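Local coordinates for FACT complex subunit (Chaetomium thermophilum var. thermophilum, PDB 4KHB), which probably acts, as the Spt16 dimerization domain bound to Pob3N, within the FACT histone chaperone, which reorganizes nucleosomes during transcription, replication and DNA repair, at residues A[8-12]-A[46-51]; A[29-34]-A[112-116]. One frame throughout, in Å; residues are numbered along the deposited sequence.

How the contacts relate
From the N terminus, the extended residues 8-12 run ahead of the first strand and meet residues 46-51 in contact 1, closing a loop that contains strands 28-30 and 35-40. Before that loop ends, residues 29-34 begin a longer one, which contact 2 closes on helix 103-121 after 77 intervening residues. The segments therefore alternate along the chain and the two loops cross. Their centres lie about 11 Å apart, and they touch directly: Tyr12 OH is 2.5 Å from Asp30 OD2, and Ile49 N is 2.9 Å from Asn34 O, both probable hydrogen bonds. Together they tie the N-terminal arm and the C-terminal helix to the sheet formed by strands 28-30, 35-40 and 43-48.

Contact 1: residues A[8-12]-A[46-51]; sequences RFESY and PFHINT
Pro46 meets Tyr12 at the edge of the phenol ring, where its CG lies in the ring plane, 4.0 Å from Tyr12 CD2. The same pyrrolidine receives Ser11, whose CB stands 4.2 Å from Pro46 CB. Further along the strand, His48 CB approaches Ser11 OG at 3.5 Å; that hydroxyl spends its hydrogen bonds on Thr35 and on the Arg106 carbonyl of the neighbouring Pob3N subunit.

His48 carries the centre of the contact. Phe9 CD1 sits over one face of the imidazole, 3.3 Å from His48 CG, and Phe9 CB covers the same ring in a CH-pi contact, 4.0 Å from its centroid. The ring planes are inclined by 32°, an oblique pairing. Phe9 reaches this place with CG lodged between its backbone N and carbonyl carbon (chi1 53°). The imidazole is steadied in its own plane by Asn50 N, which donates to His48 ND1 in an almost straight bond (3.1 Å, 172°), so ND1 acts as an acceptor here.

Asn50 then lays its CB over a face of the Phe9 ring, 3.6 Å from CE2, with the amide plane perpendicular to the ring. Thr51 adds OG1 near the ring's edge. Trp108 of the Pob3N chain meets Phe9 edge-to-face, and Trp108 NE1 is hydrogen-bonded to the Phe9 carbonyl oxygen, extending this aromatic cluster across the subunit boundary. The arrangement is an N-terminal arm packed by its side chains against the end of strand 43-48 and the short 3-10 link that joins the two antiparallel sheets of a PH-like domain, at the heterodimer interface.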
loop_
_atom_site.group_PDB
_atom_site.type_symbol
_atom_site.label_atom_id
_atom_site.label_comp_id
_atom_site.label_asym_id
_atom_site.label_seq_id
_atom_site.Cartn_x
_atom_site.Cartn_y
_atom_site.Cartn_z
ATOM N N ARG A 8 3.985 -6.973 -23.428
ATOM C CA ARG A 8 3.231 -6.063 -22.577
ATOM C C ARG A 8 1.967 -6.691 -22.001
ATOM O O ARG A 8 1.118 -7.205 -22.738
ATOM C CB ARG A 8 2.864 -4.795 -23.348
ATOM C CG ARG A 8 2.062 -3.791 -22.532
ATOM C CD ARG A 8 2.017 -2.433 -23.211
ATOM N NE ARG A 8 1.276 -1.458 -22.417
ATOM C CZ ARG A 8 1.827 -0.377 -21.874
ATOM N NH1 ARG A 8 3.119 -0.130 -22.058
ATOM N NH2 ARG A 8 1.092 0.463 -21.163
ATOM N N PHE A 9 1.850 -6.639 -20.680
ATOM C CA PHE A 9 0.644 -7.077 -19.990
ATOM C C PHE A 9 0.151 -5.955 -19.087
ATOM O O PHE A 9 0.857 -4.967 -18.871
ATOM C CB PHE A 9 0.888 -8.360 -19.192
ATOM C CG PHE A 9 2.057 -8.287 -18.258
ATOM C CD1 PHE A 9 1.908 -7.788 -16.972
ATOM C CD2 PHE A 9 3.302 -8.743 -18.659
ATOM C CE1 PHE A 9 2.986 -7.731 -16.107
ATOM C CE2 PHE A 9 4.383 -8.690 -17.803
ATOM C CZ PHE A 9 4.224 -8.184 -16.522
ATOM N N GLU A 10 -1.060 -6.108 -18.561
ATOM C CA GLU A 10 -1.695 -5.067 -17.761
ATOM C C GLU A 10 -2.824 -5.675 -16.941
ATOM O O GLU A 10 -3.735 -6.294 -17.497
ATOM C CB GLU A 10 -2.249 -3.981 -18.688
ATOM C CG GLU A 10 -3.359 -3.137 -18.081
ATOM C CD GLU A 10 -3.935 -2.150 -19.075
ATOM O OE1 GLU A 10 -5.176 -2.044 -19.144
ATOM O OE2 GLU A 10 -3.151 -1.491 -19.791
ATOM N N SER A 11 -2.764 -5.503 -15.624
ATOM C CA SER A 11 -3.763 -6.091 -14.742
ATOM C C SER A 11 -5.104 -5.380 -14.888
ATOM O O SER A 11 -6.082 -5.969 -15.350
ATOM C CB SER A 11 -3.291 -6.049 -13.287
ATOM O OG SER A 11 -2.129 -6.840 -13.099
ATOM N N TYR A 12 -5.136 -4.108 -14.500
ATOM C CA TYR A 12 -6.366 -3.324 -14.545
ATOM C C TYR A 12 -6.140 -1.961 -15.198
ATOM O O TYR A 12 -5.008 -1.472 -15.262
ATOM C CB TYR A 12 -6.926 -3.127 -13.131
ATOM C CG TYR A 12 -7.217 -4.408 -12.382
ATOM C CD1 TYR A 12 -8.310 -5.200 -12.710
ATOM C CD2 TYR A 12 -6.398 -4.820 -11.341
ATOM C CE1 TYR A 12 -8.575 -6.368 -12.020
ATOM C CE2 TYR A 12 -6.653 -5.984 -10.647
ATOM C CZ TYR A 12 -7.742 -6.752 -10.991
ATOM O OH TYR A 12 -7.997 -7.913 -10.299
ATOM N N PRO A 46 -2.253 -4.498 -7.077
ATOM C CA PRO A 46 -2.261 -5.580 -8.067
ATOM C C PRO A 46 -0.855 -6.001 -8.465
ATOM O O PRO A 46 0.016 -5.146 -8.623
ATOM C CB PRO A 46 -2.969 -4.950 -9.279
ATOM C CG PRO A 46 -3.581 -3.671 -8.780
ATOM C CD PRO A 46 -2.716 -3.223 -7.653
ATOM N N PHE A 47 -0.643 -7.304 -8.619
ATOM C CA PHE A 47 0.579 -7.819 -9.222
ATOM C C PHE A 47 0.206 -8.890 -10.238
ATOM O O PHE A 47 -0.456 -9.877 -9.904
ATOM C CB PHE A 47 1.524 -8.380 -8.157
ATOM C CG PHE A 47 2.175 -7.326 -7.304
ATOM C CD1 PHE A 47 3.316 -6.667 -7.746
ATOM C CD2 PHE A 47 1.652 -6.994 -6.062
ATOM C CE1 PHE A 47 3.926 -5.695 -6.963
ATOM C CE2 PHE A 47 2.256 -6.024 -5.273
ATOM C CZ PHE A 47 3.393 -5.373 -5.726
ATOM N N HIS A 48 0.623 -8.688 -11.483
ATOM C CA HIS A 48 0.279 -9.609 -12.559
ATOM C C HIS A 48 1.058 -10.908 -12.406
ATOM O O HIS A 48 2.161 -10.912 -11.860
ATOM C CB HIS A 48 0.568 -8.963 -13.912
ATOM C CG HIS A 48 -0.098 -9.647 -15.067
ATOM N ND1 HIS A 48 0.409 -10.787 -15.650
ATOM C CD2 HIS A 48 -1.225 -9.342 -15.750
ATOM C CE1 HIS A 48 -0.381 -11.159 -16.642
ATOM N NE2 HIS A 48 -1.381 -10.300 -16.724
ATOM N N ILE A 49 0.480 -12.008 -12.879
ATOM C CA ILE A 49 1.097 -13.322 -12.724
ATOM C C ILE A 49 2.419 -13.455 -13.487
ATOM O O ILE A 49 3.304 -14.217 -13.084
ATOM C CB ILE A 49 0.127 -14.452 -13.141
ATOM C CG1 ILE A 49 0.634 -15.811 -12.659
ATOM C CG2 ILE A 49 -0.057 -14.469 -14.644
ATOM C CD1 ILE A 49 0.606 -15.975 -11.159
ATOM N N ASN A 50 2.558 -12.699 -14.575
ATOM C CA ASN A 50 3.770 -12.728 -15.392
ATOM C C ASN A 50 4.958 -12.076 -14.688
ATOM O O ASN A 50 6.079 -12.064 -15.205
ATOM C CB ASN A 50 3.516 -12.042 -16.738
ATOM C CG ASN A 50 2.545 -12.812 -17.613
ATOM O OD1 ASN A 50 2.195 -13.954 -17.318
ATOM N ND2 ASN A 50 2.107 -12.187 -18.699
ATOM N N THR A 51 4.688 -11.525 -13.509
ATOM C CA THR A 51 5.675 -10.807 -12.719
ATOM C C THR A 51 6.181 -11.714 -11.592
ATOM O O THR A 51 7.222 -11.453 -10.979
ATOM C CB THR A 51 5.055 -9.488 -12.181
ATOM O OG1 THR A 51 5.918 -8.382 -12.479
ATOM C CG2 THR A 51 4.818 -9.547 -10.689
#

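Contact 2: residues A[29-34]-A[112-116]; sequences IDQKNN and QISNL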
loop_
_atom_site.group_PDB
_atom_site.type_symbol
_atom_site.label_atom_id
_atom_site.label_comp_id
_atom_site.label_asym_id
_atom_site.label_seq_id
_atom_site.Cartn_x
_atom_site.Cartn_y
_atom_site.Cartn_z
ATOM N N ILE A 29 -7.172 -13.270 -4.995
ATOM C CA ILE A 29 -6.713 -13.836 -6.256
ATOM C C ILE A 29 -7.777 -13.568 -7.305
ATOM O O ILE A 29 -8.946 -13.907 -7.112
ATOM C CB ILE A 29 -6.466 -15.360 -6.161
ATOM C CG1 ILE A 29 -5.630 -15.696 -4.921
ATOM C CG2 ILE A 29 -5.818 -15.886 -7.445
ATOM C CD1 ILE A 29 -4.193 -15.219 -4.997
ATOM N N ASP A 30 -7.377 -12.943 -8.406
ATOM C CA ASP A 30 -8.310 -12.657 -9.482
ATOM C C ASP A 30 -7.827 -13.426 -10.692
ATOM O O ASP A 30 -7.128 -12.883 -11.554
ATOM C CB ASP A 30 -8.372 -11.156 -9.779
ATOM C CG ASP A 30 -9.526 -10.791 -10.700
ATOM O OD1 ASP A 30 -10.222 -11.709 -11.191
ATOM O OD2 ASP A 30 -9.741 -9.584 -10.934
ATOM N N GLN A 31 -8.196 -14.703 -10.736
ATOM C CA GLN A 31 -7.767 -15.604 -11.792
ATOM C C GLN A 31 -8.208 -15.029 -13.124
ATOM O O GLN A 31 -7.562 -15.229 -14.149
ATOM C CB GLN A 31 -8.346 -17.011 -11.597
ATOM C CG GLN A 31 -8.089 -17.653 -10.233
ATOM C CD GLN A 31 -9.024 -17.141 -9.152
ATOM O OE1 GLN A 31 -9.825 -16.235 -9.386
ATOM N NE2 GLN A 31 -8.935 -17.730 -7.965
ATOM N N LYS A 32 -9.306 -14.285 -13.083
ATOM C CA LYS A 32 -9.923 -13.752 -14.278
ATOM C C LYS A 32 -9.018 -12.806 -15.041
ATOM O O LYS A 32 -8.976 -12.812 -16.274
ATOM C CB LYS A 32 -11.190 -12.987 -13.893
ATOM C CG LYS A 32 -12.486 -13.628 -14.334
ATOM C CD LYS A 32 -12.417 -14.111 -15.756
ATOM C CE LYS A 32 -12.049 -15.576 -15.789
ATOM N NZ LYS A 32 -12.833 -16.326 -16.732
ATOM N N ASN A 33 -8.283 -12.003 -14.290
ATOM C CA ASN A 33 -7.430 -10.987 -14.868
ATOM C C ASN A 33 -5.953 -11.348 -14.728
ATOM O O ASN A 33 -5.082 -10.496 -14.917
ATOM C CB ASN A 33 -7.754 -9.636 -14.227
ATOM C CG ASN A 33 -9.151 -9.143 -14.588
ATOM O OD1 ASN A 33 -9.480 -8.971 -15.762
ATOM N ND2 ASN A 33 -9.988 -8.951 -13.575
ATOM N N ASN A 34 -5.685 -12.613 -14.391
ATOM C CA ASN A 34 -4.319 -13.112 -14.232
ATOM C C ASN A 34 -3.551 -12.274 -13.228
ATOM O O ASN A 34 -2.403 -11.898 -13.469
ATOM C CB ASN A 34 -3.565 -13.149 -15.571
ATOM C CG ASN A 34 -3.165 -14.558 -15.981
ATOM O OD1 ASN A 34 -3.016 -15.445 -15.138
ATOM N ND2 ASN A 34 -2.959 -14.762 -17.275
ATOM N N GLN A 112 -3.097 -21.893 -5.739
ATOM C CA GLN A 112 -3.729 -21.128 -6.812
ATOM C C GLN A 112 -2.703 -20.333 -7.615
ATOM O O GLN A 112 -2.788 -20.257 -8.843
ATOM C CB GLN A 112 -4.784 -20.170 -6.242
ATOM C CG GLN A 112 -5.988 -20.835 -5.590
ATOM C CD GLN A 112 -7.111 -19.849 -5.317
ATOM O OE1 GLN A 112 -7.926 -19.560 -6.192
ATOM N NE2 GLN A 112 -7.155 -19.325 -4.097
ATOM N N ILE A 113 -1.740 -19.739 -6.914
ATOM C CA ILE A 113 -0.687 -18.952 -7.551
ATOM C C ILE A 113 0.243 -19.834 -8.379
ATOM O O ILE A 113 0.577 -19.503 -9.518
ATOM C CB ILE A 113 0.136 -18.158 -6.503
ATOM C CG1 ILE A 113 -0.724 -17.064 -5.865
ATOM C CG2 ILE A 113 1.376 -17.544 -7.135
ATOM C CD1 ILE A 113 -0.085 -16.402 -4.658
ATOM N N SER A 114 0.650 -20.963 -7.804
ATOM C CA SER A 114 1.509 -21.912 -8.501
ATOM C C SER A 114 0.794 -22.459 -9.731
ATOM O O SER A 114 1.401 -22.633 -10.787
ATOM C CB SER A 114 1.923 -23.061 -7.576
ATOM O OG SER A 114 2.569 -22.586 -6.408
ATOM N N ASN A 115 -0.502 -22.725 -9.582
ATOM C CA ASN A 115 -1.315 -23.270 -10.662
ATOM C C ASN A 115 -1.542 -22.242 -11.770
ATOM O O ASN A 115 -1.585 -22.589 -12.951
ATOM C CB ASN A 115 -2.648 -23.800 -10.109
ATOM C CG ASN A 115 -3.503 -24.477 -11.166
ATOM O OD1 ASN A 115 -2.992 -24.987 -12.165
ATOM N ND2 ASN A 115 -4.811 -24.493 -10.945
ATOM N N LEU A 116 -1.694 -20.980 -11.376
ATOM C CA LEU A 116 -1.793 -19.873 -12.323
ATOM C C LEU A 116 -0.465 -19.681 -13.055
ATOM O O LEU A 116 -0.437 -19.398 -14.254
ATOM C CB LEU A 116 -2.193 -18.580 -11.602
ATOM C CG LEU A 116 -3.688 -18.245 -11.558
ATOM C CD1 LEU A 116 -3.966 -17.004 -10.723
ATOM C CD2 LEU A 116 -4.225 -18.060 -12.963
HETATM O O HOH W 1 -1.872 -17.621 -16.561
#
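Ile29 and Leu116 form the apolar centre where the C-terminal helix of this PH-like domain, 103-121, packs beside strand 28-30 and the turn leading to strand 35-40. Ile29 divides its branches: CG2 lies 3.9 Å from Leu116 CD1, the two side chains sliding past each other in opposite directions, whereas CD1 reaches Ile113 CG1 at 4.0 Å, the two side chains crossing at about a right angle. Gln112, Ile113 and Leu116 thus present one side of the helix to the strand, as expected for i, i+1 and i+4 positions.

Gln112 bounds this patch with its amide. Its NE2 lies 4.0 Å from Ile29 CG1, and its OE1 accepts a weak hydrogen bond from Gln31 NE2: the 2.7 Å separation is short, but the N-H...O angle is just 129°. Gln31 brings its amide there by bending at chi2 (79°), while the Gln112 chain stays extended beyond CG. With an alanine at Gln112, Gln31 NE2 would probably lose this acceptor and its amide be freer to turn, and Ile29 CG1 would lose the amide lying beside it.

Beyond Leu116 the contact becomes polar. Asn34 OD1 lies 3.6 Å from Leu116 CD2 and also accepts from a water, 2.8 Å away, whose second hydrogen bond goes to the Leu116 carbonyl oxygen. This bridge joins the turn to the helix backbone, and Ile49 packs against both Asn34 and Leu116.

The turn itself is organised by Asp30, whose CB points away from the helix. Besides Tyr12, its carboxylate holds Asn33, whose ND2 donates to Asp30 OD2 at 2.7 Å from above the carboxylate plane, 44° out of it.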